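Iron-binding protein (Staphylococcus epidermidis, PDB 4M7O) probably binds iron or an iron-containing solute as the solute-binding component of a transport system. Local coordinates at residues A[226-229]-A[230-234]; A[193-196]-A[197-200]; A[176-180]-A[181-185]. All coordinates share one frame; numbering follows the deposited sequence.

Contact 1. Residues A[226-229]-A[230-234]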
loop_
_atom_site.group_PDB
_atom_site.type_symbol
_atom_site.label_atom_id
_atom_site.label_comp_id
_atom_site.label_asym_id
_atom_site.label_seq_id
_atom_site.Cartn_x
_atom_site.Cartn_y
_atom_site.Cartn_z
ATOM N N SER A 226 -20.694 -1.006 -8.123
ATOM C CA SER A 226 -21.726 -0.578 -9.065
ATOM C C SER A 226 -21.300 0.648 -9.874
ATOM O O SER A 226 -21.673 0.786 -11.038
ATOM C CB SER A 226 -23.034 -0.284 -8.329
ATOM O OG SER A 226 -22.859 0.750 -7.371
ATOM N N ASP A 227 -20.523 1.535 -9.254
ATOM C CA ASP A 227 -20.049 2.750 -9.924
ATOM C C ASP A 227 -19.027 2.448 -11.014
ATOM O O ASP A 227 -19.075 3.033 -12.103
ATOM C CB ASP A 227 -19.451 3.738 -8.915
ATOM C CG ASP A 227 -20.513 4.545 -8.187
ATOM O OD1 ASP A 227 -21.706 4.176 -8.258
ATOM O OD2 ASP A 227 -20.151 5.547 -7.534
ATOM N N TYR A 228 -18.102 1.539 -10.722
ATOM C CA TYR A 228 -17.105 1.162 -11.714
ATOM C C TYR A 228 -17.779 0.405 -12.845
ATOM O O TYR A 228 -17.420 0.581 -14.010
ATOM C CB TYR A 228 -15.989 0.332 -11.084
ATOM C CG TYR A 228 -14.879 -0.043 -12.046
ATOM C CD1 TYR A 228 -14.257 0.916 -12.836
ATOM C CD2 TYR A 228 -14.439 -1.349 -12.142
ATOM C CE1 TYR A 228 -13.234 0.573 -13.703
ATOM C CE2 TYR A 228 -13.420 -1.704 -13.009
ATOM C CZ TYR A 228 -12.821 -0.746 -13.788
ATOM O OH TYR A 228 -11.804 -1.109 -14.647
ATOM N N ILE A 229 -18.769 -0.417 -12.496
ATOM C CA ILE A 229 -19.549 -1.141 -13.495
ATOM C C ILE A 229 -20.258 -0.167 -14.434
ATOM O O ILE A 229 -20.282 -0.384 -15.646
ATOM C CB ILE A 229 -20.571 -2.117 -12.851
ATOM C CG1 ILE A 229 -19.857 -3.289 -12.173
ATOM C CG2 ILE A 229 -21.532 -2.671 -13.886
ATOM C CD1 ILE A 229 -20.790 -4.194 -11.381
ATOM N N GLU A 230 -20.805 0.922 -13.892
ATOM C CA GLU A 230 -21.497 1.893 -14.742
ATOM C C GLU A 230 -20.534 2.660 -15.650
ATOM O O GLU A 230 -20.854 2.927 -16.808
ATOM C CB GLU A 230 -22.374 2.845 -13.920
ATOM C CG GLU A 230 -23.552 2.151 -13.222
ATOM C CD GLU A 230 -24.488 1.416 -14.187
ATOM O OE1 GLU A 230 -24.940 2.037 -15.172
ATOM O OE2 GLU A 230 -24.776 0.216 -13.961
HETATM N N MSE A 231 -19.354 2.999 -15.138
HETATM C CA MSE A 231 -18.338 3.627 -15.971
HETATM C C MSE A 231 -17.958 2.729 -17.144
HETATM O O MSE A 231 -17.861 3.192 -18.277
HETATM C CB MSE A 231 -17.086 3.928 -15.156
HETATM C CG MSE A 231 -17.260 4.991 -14.096
HETATM SE SE MSE A 231 -15.636 5.061 -13.004
HETATM C CE MSE A 231 -14.349 4.964 -14.477
ATOM N N ILE A 232 -17.717 1.452 -16.858
ATOM C CA ILE A 232 -17.339 0.485 -17.889
ATOM C C ILE A 232 -18.396 0.408 -18.978
ATOM O O ILE A 232 -18.073 0.361 -20.161
ATOM C CB ILE A 232 -17.116 -0.925 -17.300
ATOM C CG1 ILE A 232 -15.921 -0.922 -16.349
ATOM C CG2 ILE A 232 -16.894 -1.943 -18.397
ATOM C CD1 ILE A 232 -14.649 -0.425 -16.983
ATOM N N LYS A 233 -19.661 0.418 -18.573
ATOM C CA LYS A 233 -20.761 0.355 -19.525
ATOM C C LYS A 233 -20.792 1.577 -20.423
ATOM O O LYS A 233 -21.265 1.499 -21.547
ATOM C CB LYS A 233 -22.107 0.188 -18.811
ATOM C CG LYS A 233 -22.364 -1.216 -18.309
ATOM C CD LYS A 233 -23.744 -1.334 -17.668
ATOM C CE LYS A 233 -24.068 -2.781 -17.316
ATOM N NZ LYS A 233 -25.159 -2.883 -16.304
ATOM N N LYS A 234 -20.282 2.702 -19.939
ATOM C CA LYS A 234 -20.292 3.911 -20.761
ATOM C C LYS A 234 -19.058 4.035 -21.663
ATOM O O LYS A 234 -18.995 4.906 -22.531
ATOM C CB LYS A 234 -20.514 5.157 -19.895
ATOM C CG LYS A 234 -21.887 5.170 -19.207
ATOM C CD LYS A 234 -22.105 6.420 -18.355
ATOM C CE LYS A 234 -23.408 6.333 -17.563
ATOM N NZ LYS A 234 -23.455 7.328 -16.457
#

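Contact 2. Residues A[193-196]-A[197-200]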
loop_
_atom_site.group_PDB
_atom_site.type_symbol
_atom_site.label_atom_id
_atom_site.label_comp_id
_atom_site.label_asym_id
_atom_site.label_seq_id
_atom_site.Cartn_x
_atom_site.Cartn_y
_atom_site.Cartn_z
ATOM N N ASN A 193 -0.385 -9.889 -15.644
ATOM C CA ASN A 193 -0.756 -8.483 -15.765
ATOM C C ASN A 193 -0.951 -8.172 -17.243
ATOM O O ASN A 193 -0.030 -8.382 -18.042
ATOM C CB ASN A 193 0.364 -7.625 -15.165
ATOM C CG ASN A 193 0.039 -6.135 -15.138
ATOM O OD1 ASN A 193 -0.734 -5.627 -15.962
ATOM N ND2 ASN A 193 0.665 -5.418 -14.208
ATOM N N SER A 194 -2.139 -7.694 -17.623
ATOM C CA SER A 194 -2.410 -7.361 -19.034
ATOM C C SER A 194 -1.352 -6.424 -19.612
ATOM O O SER A 194 -1.104 -6.426 -20.809
ATOM C CB SER A 194 -3.771 -6.683 -19.190
ATOM O OG SER A 194 -4.832 -7.593 -19.053
ATOM N N PHE A 195 -0.744 -5.623 -18.749
ATOM C CA PHE A 195 0.266 -4.661 -19.171
ATOM C C PHE A 195 1.614 -4.894 -18.503
ATOM O O PHE A 195 2.215 -3.970 -17.951
ATOM C CB PHE A 195 -0.242 -3.235 -18.934
ATOM C CG PHE A 195 -1.279 -2.808 -19.936
ATOM C CD1 PHE A 195 -0.902 -2.226 -21.132
ATOM C CD2 PHE A 195 -2.624 -3.029 -19.701
ATOM C CE1 PHE A 195 -1.851 -1.842 -22.070
ATOM C CE2 PHE A 195 -3.582 -2.653 -20.632
ATOM C CZ PHE A 195 -3.196 -2.057 -21.818
ATOM N N ASP A 196 2.099 -6.131 -18.585
ATOM C CA ASP A 196 3.402 -6.471 -18.029
ATOM C C ASP A 196 4.526 -5.904 -18.888
ATOM O O ASP A 196 5.692 -5.930 -18.483
ATOM C CB ASP A 196 3.560 -7.988 -17.844
ATOM C CG ASP A 196 3.393 -8.770 -19.142
ATOM O OD1 ASP A 196 3.385 -8.162 -20.235
ATOM O OD2 ASP A 196 3.285 -10.016 -19.070
ATOM N N ASP A 197 4.162 -5.384 -20.061
ATOM C CA ASP A 197 5.122 -4.765 -20.974
ATOM C C ASP A 197 5.461 -3.309 -20.629
ATOM O O ASP A 197 6.376 -2.735 -21.219
ATOM C CB ASP A 197 4.648 -4.869 -22.431
ATOM C CG ASP A 197 3.314 -4.169 -22.678
ATOM O OD1 ASP A 197 2.453 -4.161 -21.775
ATOM O OD2 ASP A 197 3.120 -3.637 -23.792
ATOM N N VAL A 198 4.736 -2.713 -19.685
ATOM C CA VAL A 198 5.043 -1.345 -19.253
ATOM C C VAL A 198 5.547 -1.322 -17.806
ATOM O O VAL A 198 5.380 -2.296 -17.073
ATOM C CB VAL A 198 3.831 -0.399 -19.398
ATOM C CG1 VAL A 198 3.226 -0.522 -20.790
ATOM C CG2 VAL A 198 2.781 -0.702 -18.340
ATOM N N LYS A 199 6.161 -0.211 -17.402
ATOM C CA LYS A 199 6.700 -0.078 -16.050
ATOM C C LYS A 199 6.083 1.095 -15.283
ATOM O O LYS A 199 5.870 2.173 -15.842
ATOM C CB LYS A 199 8.226 0.063 -16.090
ATOM C CG LYS A 199 8.952 -1.174 -16.597
ATOM C CD LYS A 199 10.461 -1.052 -16.408
ATOM C CE LYS A 199 11.175 -2.331 -16.831
ATOM N NZ LYS A 199 12.632 -2.284 -16.527
ATOM N N GLY A 200 5.802 0.876 -14.001
ATOM C CA GLY A 200 5.185 1.895 -13.169
ATOM C C GLY A 200 3.749 2.156 -13.584
ATOM O O GLY A 200 3.080 1.275 -14.131
#

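Contact 3. Residues A[176-180]-A[181-185]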
loop_
_atom_site.group_PDB
_atom_site.type_symbol
_atom_site.label_atom_id
_atom_site.label_comp_id
_atom_site.label_asym_id
_atom_site.label_seq_id
_atom_site.Cartn_x
_atom_site.Cartn_y
_atom_site.Cartn_z
ATOM N N ALA A 176 -1.336 -0.178 -13.964
ATOM C CA ALA A 176 -0.103 -0.462 -13.248
ATOM C C ALA A 176 0.615 -1.609 -13.941
ATOM O O ALA A 176 0.076 -2.706 -14.061
ATOM C CB ALA A 176 -0.400 -0.819 -11.807
ATOM N N GLY A 177 1.833 -1.356 -14.404
ATOM C CA GLY A 177 2.612 -2.394 -15.060
ATOM C C GLY A 177 3.616 -2.979 -14.085
ATOM O O GLY A 177 3.346 -3.069 -12.884
ATOM N N LYS A 178 4.775 -3.379 -14.596
ATOM C CA LYS A 178 5.825 -3.938 -13.754
ATOM C C LYS A 178 6.386 -2.894 -12.796
ATOM O O LYS A 178 6.142 -1.695 -12.961
ATOM C CB LYS A 178 6.949 -4.514 -14.614
ATOM C CG LYS A 178 6.695 -5.938 -15.079
ATOM C CD LYS A 178 7.866 -6.450 -15.907
ATOM C CE LYS A 178 8.012 -7.961 -15.785
ATOM N NZ LYS A 178 6.779 -8.685 -16.194
ATOM N N ASP A 179 7.137 -3.363 -11.803
ATOM C CA ASP A 179 7.705 -2.507 -10.757
ATOM C C ASP A 179 6.629 -1.801 -9.941
ATOM O O ASP A 179 6.851 -0.708 -9.427
ATOM C CB ASP A 179 8.673 -1.467 -11.335
ATOM C CG ASP A 179 9.854 -2.096 -12.047
ATOM O OD1 ASP A 179 10.186 -3.259 -11.738
ATOM O OD2 ASP A 179 10.452 -1.419 -12.911
ATOM N N THR A 180 5.460 -2.417 -9.817
ATOM C CA THR A 180 4.419 -1.854 -8.956
ATOM C C THR A 180 3.969 -2.888 -7.950
ATOM O O THR A 180 4.119 -4.094 -8.171
ATOM C CB THR A 180 3.188 -1.396 -9.744
ATOM O OG1 THR A 180 2.617 -2.528 -10.416
ATOM C CG2 THR A 180 3.554 -0.289 -10.760
ATOM N N PHE A 181 3.394 -2.406 -6.855
ATOM C CA PHE A 181 2.916 -3.279 -5.803
ATOM C C PHE A 181 1.799 -4.157 -6.334
ATOM O O PHE A 181 1.781 -5.364 -6.092
ATOM C CB PHE A 181 2.457 -2.465 -4.589
ATOM C CG PHE A 181 2.714 -3.153 -3.277
ATOM C CD1 PHE A 181 2.342 -4.469 -3.088
ATOM C CD2 PHE A 181 3.367 -2.501 -2.249
ATOM C CE1 PHE A 181 2.579 -5.117 -1.887
ATOM C CE2 PHE A 181 3.615 -3.150 -1.045
ATOM C CZ PHE A 181 3.219 -4.464 -0.871
ATOM N N PHE A 182 0.877 -3.570 -7.084
ATOM C CA PHE A 182 -0.200 -4.370 -7.656
ATOM C C PHE A 182 0.333 -5.446 -8.588
ATOM O O PHE A 182 -0.257 -6.524 -8.678
ATOM C CB PHE A 182 -1.215 -3.488 -8.377
ATOM C CG PHE A 182 -1.872 -2.477 -7.478
ATOM C CD1 PHE A 182 -2.403 -2.867 -6.261
ATOM C CD2 PHE A 182 -1.941 -1.139 -7.839
ATOM C CE1 PHE A 182 -2.999 -1.939 -5.404
ATOM C CE2 PHE A 182 -2.538 -0.205 -6.992
ATOM C CZ PHE A 182 -3.071 -0.610 -5.778
ATOM N N ASN A 183 1.439 -5.176 -9.281
ATOM C CA ASN A 183 1.974 -6.181 -10.199
ATOM C C ASN A 183 2.618 -7.327 -9.446
ATOM O O ASN A 183 2.478 -8.480 -9.841
ATOM C CB ASN A 183 2.958 -5.604 -11.219
ATOM C CG ASN A 183 3.524 -6.667 -12.138
ATOM O OD1 ASN A 183 2.876 -7.074 -13.105
ATOM N ND2 ASN A 183 4.737 -7.129 -11.838
ATOM N N ASP A 184 3.315 -7.013 -8.357
ATOM C CA ASP A 184 3.960 -8.064 -7.580
ATOM C C ASP A 184 2.916 -8.974 -6.952
ATOM O O ASP A 184 3.106 -10.196 -6.883
ATOM C CB ASP A 184 4.877 -7.490 -6.503
ATOM C CG ASP A 184 5.654 -8.573 -5.773
ATOM O OD1 ASP A 184 6.204 -9.469 -6.447
ATOM O OD2 ASP A 184 5.708 -8.541 -4.529
HETATM N N MSE A 185 1.805 -8.386 -6.514
HETATM C CA MSE A 185 0.720 -9.182 -5.935
HETATM C C MSE A 185 0.172 -10.165 -6.970
HETATM O O MSE A 185 0.043 -11.357 -6.690
HETATM C CB MSE A 185 -0.385 -8.286 -5.368
HETATM C CG MSE A 185 0.064 -7.435 -4.190
HETATM SE SE MSE A 185 -1.425 -6.465 -3.382
HETATM C CE MSE A 185 -0.902 -4.666 -3.858
HETATM O O HOH W 1 6.474 -5.962 -9.793
#

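Contact 1. Residues A[226-229]-A[230-234]
Y228 and I232 meet one turn apart on helix 225-234. CG1 of I232 sits over one face of the Y228 ring, 4.0 Å from its centroid and 12° off the ring normal, a CH-pi contact. CD1 of I232 carries on along the ring to its far end, 3.7 Å from CZ of Y228. The ring reaches I232 because CG of Y228 is anti to the backbone N (chi1 -177°). The CE methyl of selenomethionine M231 comes to the ring edge, with CE 4.4 Å from CD1 of Y228.

Segments 226-229 and 230-234 both belong to this helix, and i to i+4 bonds join them. The straightest runs from I232 N to Y228 O, at 3.0 Å and 165°. It ties the backbones of the same two residues. On the more exposed side, K233 NZ and E230 OE2 form a long salt bridge of 3.9 Å.

The helix packs on the mixed sheet. Y228 and I232 both rest on L217 of strand 216-219 and on I249 of strand 249-251. I232 also touches F238. Y228 OH is hydrogen-bonded to E166 OE1 on strand 162-168, which holds the polar end of the ring.

Contact 2. Residues A[193-196]-A[197-200]
F195 lies alongside D197, and the two side chains point the same way. The ring and the carboxylate planes are 26° apart. OD1 of D197 is 3.9 Å from CD1 of F195 and approaches the ring obliquely. The same D197 OD1 comes closer to the backbone, 3.4 Å from CA of F195. These residues belong to a type I beta turn from F195 to V198, in the loop between strands 192-193 and 201-203.

The turn is closed by V198 N and F195 O, a weak hydrogen bond of 3.3 Å. The N-H points well at its acceptor, so the weakness is one of length. V198 also meets F195 through its side chain. CG2 of V198 stands between its backbone N and carbonyl carbon and packs 4.0 Å from CB of F195.

D197 folds back over the turn with chi1 at 61°. R212 of helix 206-212 grips two points of the loop: its NH1 makes a salt bridge with D197 OD2, and its NH2 bonds to S194 O. The F195 side chain touches S208 and R212 of that helix and V204. D196 brings a second acid close: D196 OD1 is 4.4 Å from D197 OD1, a repulsion that the R212 charge probably eases.

An Asx turn leads into the beta turn and shares F195 with it. N193 OD1 accepts from F195 N at 2.8 Å. The donor stands above the carbonyl plane, 38° out of it. The other end of the amide, N193 ND2, bonds to A176 O.

Contact 3. Residues A[176-180]-A[181-185]
At T180 the loop after strand 174-176 turns into helix 181-188, and D184 N gives the first i to i+4 bond back to T180 O, at 3.0 Å and 155°. N183 N bonds to T180 OG1 at 3.1 Å and 140°. It also has a weak bond to T180 O.

The T180 hydroxyl lies between the backbone N and the carbonyl carbon (chi1 61°), and this turns it to the open end of the helix. T180 OG1 also donates to G177 O, 2.6 Å away and almost in line with the G177 carbonyl. The hydroxyl thus joins the loop to the first turn.

The T180 and N183 side chains meet nearly perpendicular. CB of N183 packs 3.1 Å from G177 O and 3.2 Å from T180 OG1. The N183 amide runs past K178, with N183 ND2 4.0 Å from K178 CG. A water lies 2.9 Å from N183 ND2 and has weak bonds to D179 N and T180 O. N183 OD1 accepts from N193 ND2, while N183 ND2 also bonds to E187 OE2.

CB of A176 meets the F182 ring at its edge, 4.3 Å from CD2 of F182. F182 packs on M165 and V167 of strand 162-168. T180 is thus a threonine N-cap: its OG1 takes the N-H of N183, which has no helical carbonyl four residues back.

The three contacts follow the chain in the order contact 3, contact 2, contact 1. Contacts 2 and 3 are neighbours, their centres about 8 Å apart. Their loops are joined by V198 O with K178 N, 2.8 Å and a probable hydrogen bond, and by packing of K199 on D179. Contact 1 stands apart, its centre about 23 Å from that of contact 2 and about 24 Å from that of contact 3. Strand 162-168 meets F182 of contact 3, S194 of contact 2 and Y228 of contact 1. All three lie in the lobe built on the mixed sheet. The other lobe holds the five-stranded parallel sheet, and in such binding proteins the solute probably binds between the two lobes.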